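Beta-glucosidase (Chaetomella raphigera, PDB 6JXG) probably hydrolyses terminal, non-reducing beta-D-glucosyl residues with release of beta-D-glucose, a step in cellulose breakdown, as a secreted family 3 glycoside hydrolase. Local coordinates at residues V69-Q77 and W503-S511; I87-A98 and N140-V150. One frame throughout, in Å; residues are numbered along the deposited sequence.

Contact 1 (V69-Q77 and W503-S511); sequences VTAFPTGIQ and WAGVSGQES
Q509 holds the backbone of A71 with both its side-chain amide and its own backbone N, where the N-terminal TIM-barrel-type domain of this family 3 glycosidase meets its C-terminal domain. A71 N donates to Q509 OE1 at 2.7 Å. The donor is tilted 34° from the plane of the amide carbonyl. Q509 N returns a nearly straight bond to A71 O, 3.0 Å long. The Q509 side chain runs across that of T70 at about a right angle, and T70 CG2 lies 3.5 Å from Q509 OE1. G508 has no side chain, and its CA makes a CA-H...O contact with A71 O.

At the other end, T74 OG1 donates to V506 O at 2.7 Å, in the carbonyl plane. T74 N adds a weak bond to the same oxygen. Between these ends, P73 CG rests 3.4 Å from S507 O.

Q77 bends at chi2 (78°), which brings its amide against the backbone of 504-506. It accepts weakly from V506 N and donates weakly to A504 O.

In the second shell, T74 is the N-cap of helix 75-79: its OG1 accepts from Q77 N (3.2 Å), joining the helix start to the 503-511 loop. T70 CG2 also lies over the centre of the F72 ring, 3.5 Å above its plane. T70 OG1 bonds E97 of helix 84-100 and a water, which lies 2.9 Å from Q509 NE2.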
# COMPACT_ATOMS: atom_id res chain seq x y z
N VAL A 69 15.10 -12.26 -7.52
CA VAL A 69 14.26 -11.92 -6.40
C VAL A 69 12.77 -12.06 -6.87
O VAL A 69 12.48 -12.25 -8.03
CB VAL A 69 14.53 -10.47 -5.93
CG1 VAL A 69 15.98 -10.29 -5.57
CG2 VAL A 69 14.11 -9.46 -6.98
N THR A 70 11.86 -11.98 -5.93
CA THR A 70 10.44 -12.11 -6.21
C THR A 70 9.84 -10.72 -6.48
O THR A 70 10.04 -9.79 -5.71
CB THR A 70 9.71 -12.78 -5.03
OG1 THR A 70 10.23 -14.10 -4.87
CG2 THR A 70 8.19 -12.92 -5.26
N ALA A 71 8.99 -10.63 -7.50
CA ALA A 71 8.24 -9.43 -7.77
C ALA A 71 6.80 -9.67 -7.22
O ALA A 71 5.98 -10.32 -7.85
CB ALA A 71 8.24 -9.10 -9.26
N PHE A 72 6.61 -9.27 -5.96
CA PHE A 72 5.38 -9.50 -5.27
C PHE A 72 4.29 -8.59 -5.83
O PHE A 72 4.57 -7.61 -6.50
CB PHE A 72 5.52 -9.22 -3.78
CG PHE A 72 6.47 -10.16 -3.03
CD1 PHE A 72 6.06 -11.39 -2.57
CD2 PHE A 72 7.79 -9.82 -2.87
CE1 PHE A 72 6.97 -12.22 -1.91
CE2 PHE A 72 8.68 -10.64 -2.20
CZ PHE A 72 8.24 -11.86 -1.75
N PRO A 73 3.02 -8.91 -5.57
CA PRO A 73 1.92 -8.00 -5.88
C PRO A 73 2.10 -6.64 -5.23
O PRO A 73 2.78 -6.49 -4.16
CB PRO A 73 0.70 -8.70 -5.30
CG PRO A 73 1.04 -10.14 -5.29
CD PRO A 73 2.54 -10.21 -5.08
N THR A 74 1.52 -5.66 -5.85
CA THR A 74 1.51 -4.26 -5.35
C THR A 74 0.83 -4.15 -4.01
O THR A 74 0.00 -5.00 -3.63
CB THR A 74 0.81 -3.33 -6.33
OG1 THR A 74 -0.54 -3.76 -6.48
CG2 THR A 74 1.51 -3.37 -7.71
N GLY A 75 1.14 -3.09 -3.30
CA GLY A 75 0.46 -2.77 -2.06
C GLY A 75 -1.04 -2.80 -2.21
O GLY A 75 -1.74 -3.34 -1.37
N ILE A 76 -1.56 -2.21 -3.27
CA ILE A 76 -3.00 -1.99 -3.36
C ILE A 76 -3.68 -3.31 -3.65
O ILE A 76 -4.83 -3.51 -3.17
CB ILE A 76 -3.38 -0.87 -4.38
CG1 ILE A 76 -4.83 -0.39 -4.21
CG2 ILE A 76 -3.14 -1.32 -5.82
CD1 ILE A 76 -5.14 0.21 -2.85
N GLN A 77 -3.02 -4.17 -4.43
CA GLN A 77 -3.49 -5.58 -4.66
C GLN A 77 -3.50 -6.36 -3.38
O GLN A 77 -4.46 -7.12 -3.11
CB GLN A 77 -2.63 -6.34 -5.68
CG GLN A 77 -3.15 -7.78 -6.01
CD GLN A 77 -4.31 -7.62 -6.95
OE1 GLN A 77 -4.48 -6.52 -7.43
NE2 GLN A 77 -5.02 -8.70 -7.30
N TRP A 503 -12.00 -7.09 -12.06
CA TRP A 503 -11.04 -6.07 -11.66
C TRP A 503 -9.84 -6.83 -11.06
O TRP A 503 -9.80 -7.16 -9.85
CB TRP A 503 -11.72 -5.15 -10.67
CG TRP A 503 -11.01 -3.98 -10.33
CD1 TRP A 503 -10.26 -3.81 -9.20
CD2 TRP A 503 -11.00 -2.74 -11.04
NE1 TRP A 503 -9.72 -2.55 -9.21
CE2 TRP A 503 -10.18 -1.86 -10.31
CE3 TRP A 503 -11.57 -2.30 -12.22
CZ2 TRP A 503 -9.90 -0.60 -10.75
CZ3 TRP A 503 -11.28 -1.03 -12.67
CH2 TRP A 503 -10.46 -0.19 -11.94
N ALA A 504 -8.86 -7.09 -11.90
CA ALA A 504 -7.79 -8.04 -11.55
C ALA A 504 -6.61 -7.36 -10.87
O ALA A 504 -5.74 -8.04 -10.31
CB ALA A 504 -7.31 -8.72 -12.81
N GLY A 505 -6.56 -6.02 -10.95
CA GLY A 505 -5.52 -5.22 -10.31
C GLY A 505 -4.16 -5.33 -10.95
O GLY A 505 -4.06 -5.58 -12.14
N VAL A 506 -3.11 -5.20 -10.12
CA VAL A 506 -1.73 -5.14 -10.56
C VAL A 506 -0.93 -5.96 -9.56
O VAL A 506 -0.71 -5.57 -8.42
CB VAL A 506 -1.20 -3.70 -10.74
CG1 VAL A 506 -1.79 -3.10 -12.01
CG2 VAL A 506 -1.68 -2.79 -9.61
N SER A 507 -0.60 -7.16 -10.00
CA SER A 507 -0.39 -8.29 -9.09
C SER A 507 0.91 -9.06 -9.23
O SER A 507 1.04 -10.15 -8.68
CB SER A 507 -1.63 -9.26 -9.13
OG SER A 507 -1.82 -9.91 -10.37
N GLY A 508 1.93 -8.47 -9.86
CA GLY A 508 3.24 -9.07 -9.80
C GLY A 508 3.37 -10.32 -10.64
O GLY A 508 2.50 -10.63 -11.49
N GLN A 509 4.44 -11.08 -10.35
CA GLN A 509 4.90 -12.16 -11.24
C GLN A 509 3.91 -13.27 -11.50
O GLN A 509 3.92 -13.88 -12.61
CB GLN A 509 6.22 -12.76 -10.74
CG GLN A 509 6.12 -13.53 -9.41
CD GLN A 509 7.49 -13.82 -8.82
OE1 GLN A 509 8.34 -12.93 -8.76
NE2 GLN A 509 7.71 -15.05 -8.40
N GLU A 510 3.10 -13.57 -10.48
CA GLU A 510 2.11 -14.63 -10.62
C GLU A 510 0.73 -14.20 -11.15
O GLU A 510 -0.18 -15.03 -11.24
CB GLU A 510 1.98 -15.40 -9.30
CG GLU A 510 3.18 -16.33 -9.10
CD GLU A 510 3.12 -17.65 -9.83
OE1 GLU A 510 2.00 -18.25 -10.00
OE2 GLU A 510 4.22 -18.11 -10.23
N SER A 511 0.63 -12.96 -11.60
CA SER A 511 -0.63 -12.35 -12.08
C SER A 511 -1.56 -13.32 -12.84
O SER A 511 -2.70 -13.58 -12.43
CB SER A 511 -0.31 -11.11 -12.97
OG SER A 511 -1.50 -10.51 -13.47
O HOH W 1 9.94 -15.98 -6.82

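Contact 2 (I87-A98 and N140-V150); sequences IYSRGLALGQEA and NTITGMQDAGV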
# COMPACT_ATOMS: atom_id res chain seq x y z
N ILE A 87 -1.30 -10.59 4.02
CA ILE A 87 -0.56 -9.38 4.12
C ILE A 87 0.71 -9.66 4.94
O ILE A 87 1.82 -9.25 4.54
CB ILE A 87 -1.39 -8.28 4.82
CG1 ILE A 87 -2.62 -7.99 3.97
CG2 ILE A 87 -0.51 -7.04 4.97
CD1 ILE A 87 -3.66 -7.01 4.51
N TYR A 88 0.53 -10.37 6.07
CA TYR A 88 1.67 -10.66 6.92
C TYR A 88 2.66 -11.52 6.15
O TYR A 88 3.84 -11.19 6.14
CB TYR A 88 1.23 -11.41 8.19
CG TYR A 88 2.40 -11.94 8.93
CD1 TYR A 88 3.10 -11.14 9.82
CD2 TYR A 88 2.86 -13.28 8.71
CE1 TYR A 88 4.22 -11.62 10.53
CE2 TYR A 88 3.98 -13.75 9.43
CZ TYR A 88 4.65 -12.90 10.31
OH TYR A 88 5.78 -13.33 10.99
N SER A 89 2.19 -12.57 5.47
CA SER A 89 3.08 -13.44 4.74
C SER A 89 3.89 -12.77 3.60
O SER A 89 5.05 -13.06 3.39
CB SER A 89 2.34 -14.67 4.16
OG SER A 89 1.94 -15.50 5.25
N ARG A 90 3.29 -11.84 2.87
CA ARG A 90 4.06 -11.04 1.88
C ARG A 90 5.17 -10.24 2.54
O ARG A 90 6.31 -10.20 2.03
CB ARG A 90 3.09 -10.11 1.14
CG ARG A 90 3.76 -9.14 0.20
CD ARG A 90 2.65 -8.45 -0.54
NE ARG A 90 3.06 -7.30 -1.36
CZ ARG A 90 3.29 -6.06 -0.93
NH1 ARG A 90 3.33 -5.80 0.36
NH2 ARG A 90 3.60 -5.10 -1.82
N GLY A 91 4.91 -9.70 3.72
CA GLY A 91 5.95 -8.96 4.42
C GLY A 91 7.09 -9.84 4.91
O GLY A 91 8.32 -9.50 4.75
N LEU A 92 6.71 -10.97 5.45
CA LEU A 92 7.71 -11.98 5.86
C LEU A 92 8.57 -12.40 4.67
O LEU A 92 9.83 -12.47 4.74
CB LEU A 92 7.04 -13.22 6.51
CG LEU A 92 7.96 -14.29 7.07
CD1 LEU A 92 8.68 -13.79 8.34
CD2 LEU A 92 7.20 -15.60 7.38
N ALA A 93 7.91 -12.70 3.55
CA ALA A 93 8.63 -13.18 2.38
C ALA A 93 9.58 -12.09 1.83
O ALA A 93 10.72 -12.38 1.51
CB ALA A 93 7.64 -13.61 1.34
N LEU A 94 9.12 -10.84 1.80
CA LEU A 94 9.98 -9.73 1.35
C LEU A 94 11.17 -9.58 2.26
O LEU A 94 12.33 -9.42 1.82
CB LEU A 94 9.24 -8.40 1.48
CG LEU A 94 9.50 -7.26 0.55
CD1 LEU A 94 9.06 -5.93 1.16
CD2 LEU A 94 10.69 -7.20 -0.43
N GLY A 95 10.88 -9.55 3.55
CA GLY A 95 11.95 -9.40 4.51
C GLY A 95 12.96 -10.54 4.50
O GLY A 95 14.18 -10.30 4.69
N GLN A 96 12.48 -11.76 4.30
CA GLN A 96 13.41 -12.90 4.06
C GLN A 96 14.39 -12.70 2.93
O GLN A 96 15.65 -12.93 3.07
CB GLN A 96 12.65 -14.21 3.89
CG GLN A 96 12.06 -14.67 5.21
CD GLN A 96 11.13 -15.81 5.05
OE1 GLN A 96 10.62 -16.09 3.94
NE2 GLN A 96 10.88 -16.49 6.16
N GLU A 97 13.87 -12.20 1.80
CA GLU A 97 14.74 -11.91 0.68
C GLU A 97 15.77 -10.76 1.00
O GLU A 97 16.95 -10.83 0.60
CB GLU A 97 13.95 -11.60 -0.60
CG GLU A 97 13.12 -12.79 -1.04
CD GLU A 97 12.54 -12.76 -2.46
OE1 GLU A 97 12.80 -11.85 -3.29
OE2 GLU A 97 11.74 -13.73 -2.71
N ALA A 98 15.27 -9.67 1.61
CA ALA A 98 16.08 -8.51 1.93
C ALA A 98 17.27 -8.99 2.85
O ALA A 98 18.46 -8.71 2.57
CB ALA A 98 15.22 -7.47 2.63
N ASN A 140 0.63 -5.34 9.65
CA ASN A 140 0.91 -6.73 9.33
C ASN A 140 2.12 -6.84 8.40
O ASN A 140 2.88 -7.78 8.51
CB ASN A 140 -0.31 -7.44 8.72
CG ASN A 140 -1.25 -7.93 9.77
OD1 ASN A 140 -1.01 -8.97 10.40
ND2 ASN A 140 -2.32 -7.19 9.99
N THR A 141 2.27 -5.91 7.45
CA THR A 141 3.46 -5.92 6.57
C THR A 141 4.79 -5.70 7.33
O THR A 141 5.77 -6.39 7.16
CB THR A 141 3.34 -4.85 5.47
OG1 THR A 141 2.11 -5.09 4.70
CG2 THR A 141 4.54 -4.92 4.58
N ILE A 142 4.80 -4.72 8.20
CA ILE A 142 5.95 -4.39 9.00
C ILE A 142 6.29 -5.54 9.93
O ILE A 142 7.45 -5.89 10.10
CB ILE A 142 5.71 -3.13 9.77
CG1 ILE A 142 5.77 -1.99 8.77
CG2 ILE A 142 6.74 -2.91 10.89
CD1 ILE A 142 5.16 -0.74 9.32
N THR A 143 5.29 -6.11 10.56
CA THR A 143 5.57 -7.21 11.53
C THR A 143 6.19 -8.39 10.75
O THR A 143 7.11 -9.05 11.25
CB THR A 143 4.32 -7.62 12.28
OG1 THR A 143 3.79 -6.48 12.98
CG2 THR A 143 4.68 -8.70 13.24
N GLY A 144 5.69 -8.68 9.57
CA GLY A 144 6.27 -9.68 8.72
C GLY A 144 7.71 -9.40 8.38
O GLY A 144 8.60 -10.26 8.49
N MET A 145 7.94 -8.23 7.82
CA MET A 145 9.26 -7.85 7.38
C MET A 145 10.29 -7.94 8.52
O MET A 145 11.39 -8.54 8.36
CB MET A 145 9.22 -6.41 6.87
CG MET A 145 8.57 -6.25 5.52
SD MET A 145 8.32 -4.52 5.00
CE MET A 145 9.98 -4.02 4.53
N GLN A 146 9.94 -7.34 9.63
CA GLN A 146 10.84 -7.27 10.77
C GLN A 146 10.96 -8.62 11.51
O GLN A 146 12.04 -8.95 12.03
CB GLN A 146 10.49 -6.11 11.69
CG GLN A 146 10.54 -4.79 10.91
CD GLN A 146 10.59 -3.54 11.72
OE1 GLN A 146 10.90 -2.46 11.17
NE2 GLN A 146 10.22 -3.61 12.97
N ASP A 147 9.92 -9.44 11.47
CA ASP A 147 10.07 -10.81 11.96
C ASP A 147 11.15 -11.56 11.13
O ASP A 147 11.83 -12.39 11.69
CB ASP A 147 8.74 -11.60 11.90
CG ASP A 147 7.77 -11.25 13.00
OD1 ASP A 147 8.11 -10.51 13.95
OD2 ASP A 147 6.62 -11.77 12.91
N ALA A 148 11.30 -11.28 9.81
CA ALA A 148 12.34 -11.84 8.96
C ALA A 148 13.68 -11.29 9.21
O ALA A 148 14.63 -11.77 8.64
CB ALA A 148 11.99 -11.65 7.47
N GLY A 149 13.78 -10.18 9.93
CA GLY A 149 15.04 -9.63 10.36
C GLY A 149 15.51 -8.36 9.63
O GLY A 149 16.62 -7.85 9.94
N VAL A 150 14.69 -7.82 8.70
CA VAL A 150 15.06 -6.56 8.03
C VAL A 150 14.37 -5.41 8.81
O VAL A 150 13.35 -5.62 9.52
CB VAL A 150 14.64 -6.52 6.52
CG1 VAL A 150 13.14 -6.29 6.38
CG2 VAL A 150 15.34 -5.40 5.79
O HOH W 2 2.36 -7.20 2.74
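Y88 fits as a knob into a hole formed by N140, T143, G144 and D147, where two neighbouring helices of the N-terminal TIM-barrel-type domain pack closely. The axes of 87-98 and 140-147 come within 6.4 Å and cross at -34°, running in roughly the same direction.

The close approach rests on three glycines. G91, G95 and G144 all lie on the facing sides and bring no side chain between the helices, so their backbones can come close. Backbone therefore meets backbone through CA-H...O contacts. M145 CA lies 3.2 Å from G91 O. L92 CA is 3.3 Å from G144 O. Y88 CA points its hydrogen at N140 O in the same way.

One direct hydrogen bond crosses the contact. Y88 CG is anti to the backbone N (chi1 169°), and the ring extends across the second helix to D147. Y88 OH donates to D147 OD2 at 2.6 Å. This oxygen sits at the ring edge.

Apolar contacts fill the rest. A148 CB presses on the backbone of G95 and Q96, 3.2 Å from Q96 N, and also meets L92 CD1. L94 and M145 lie side by side, and both side chains also touch Q106 of strand 105-106. V150 follows the Schellman motif at G149 and sets CG2 against A98 CB and CG1 against G95 CA.

At the start of both segments, I87 CG2 packs across N140 CB and T141 OG1. T141 OG1 also bonds A137 O of its own helix. R90 reaches P73 O through NH2. R90 NH1 donates to a water 2.9 Å away, which in turn donates to I87 O and T141 OG1.

The centres of contacts 1 and 2 lie about 16 Å apart. Along the chain the order is 69-77, 87-98, 140-150 and 503-511, so both segments of contact 2 fall between those of contact 1. Contact 2 stays within the N-terminal domain, whereas contact 1 joins that domain to the C-terminal one. Helices 75-79 and 84-100 are consecutive and link the two sites. The sites also touch directly, because helix 84-100 bonds segment 69-77 at two places. Helix 84-100 thus touches both helix 131-147 and the segment that meets the C-terminal domain.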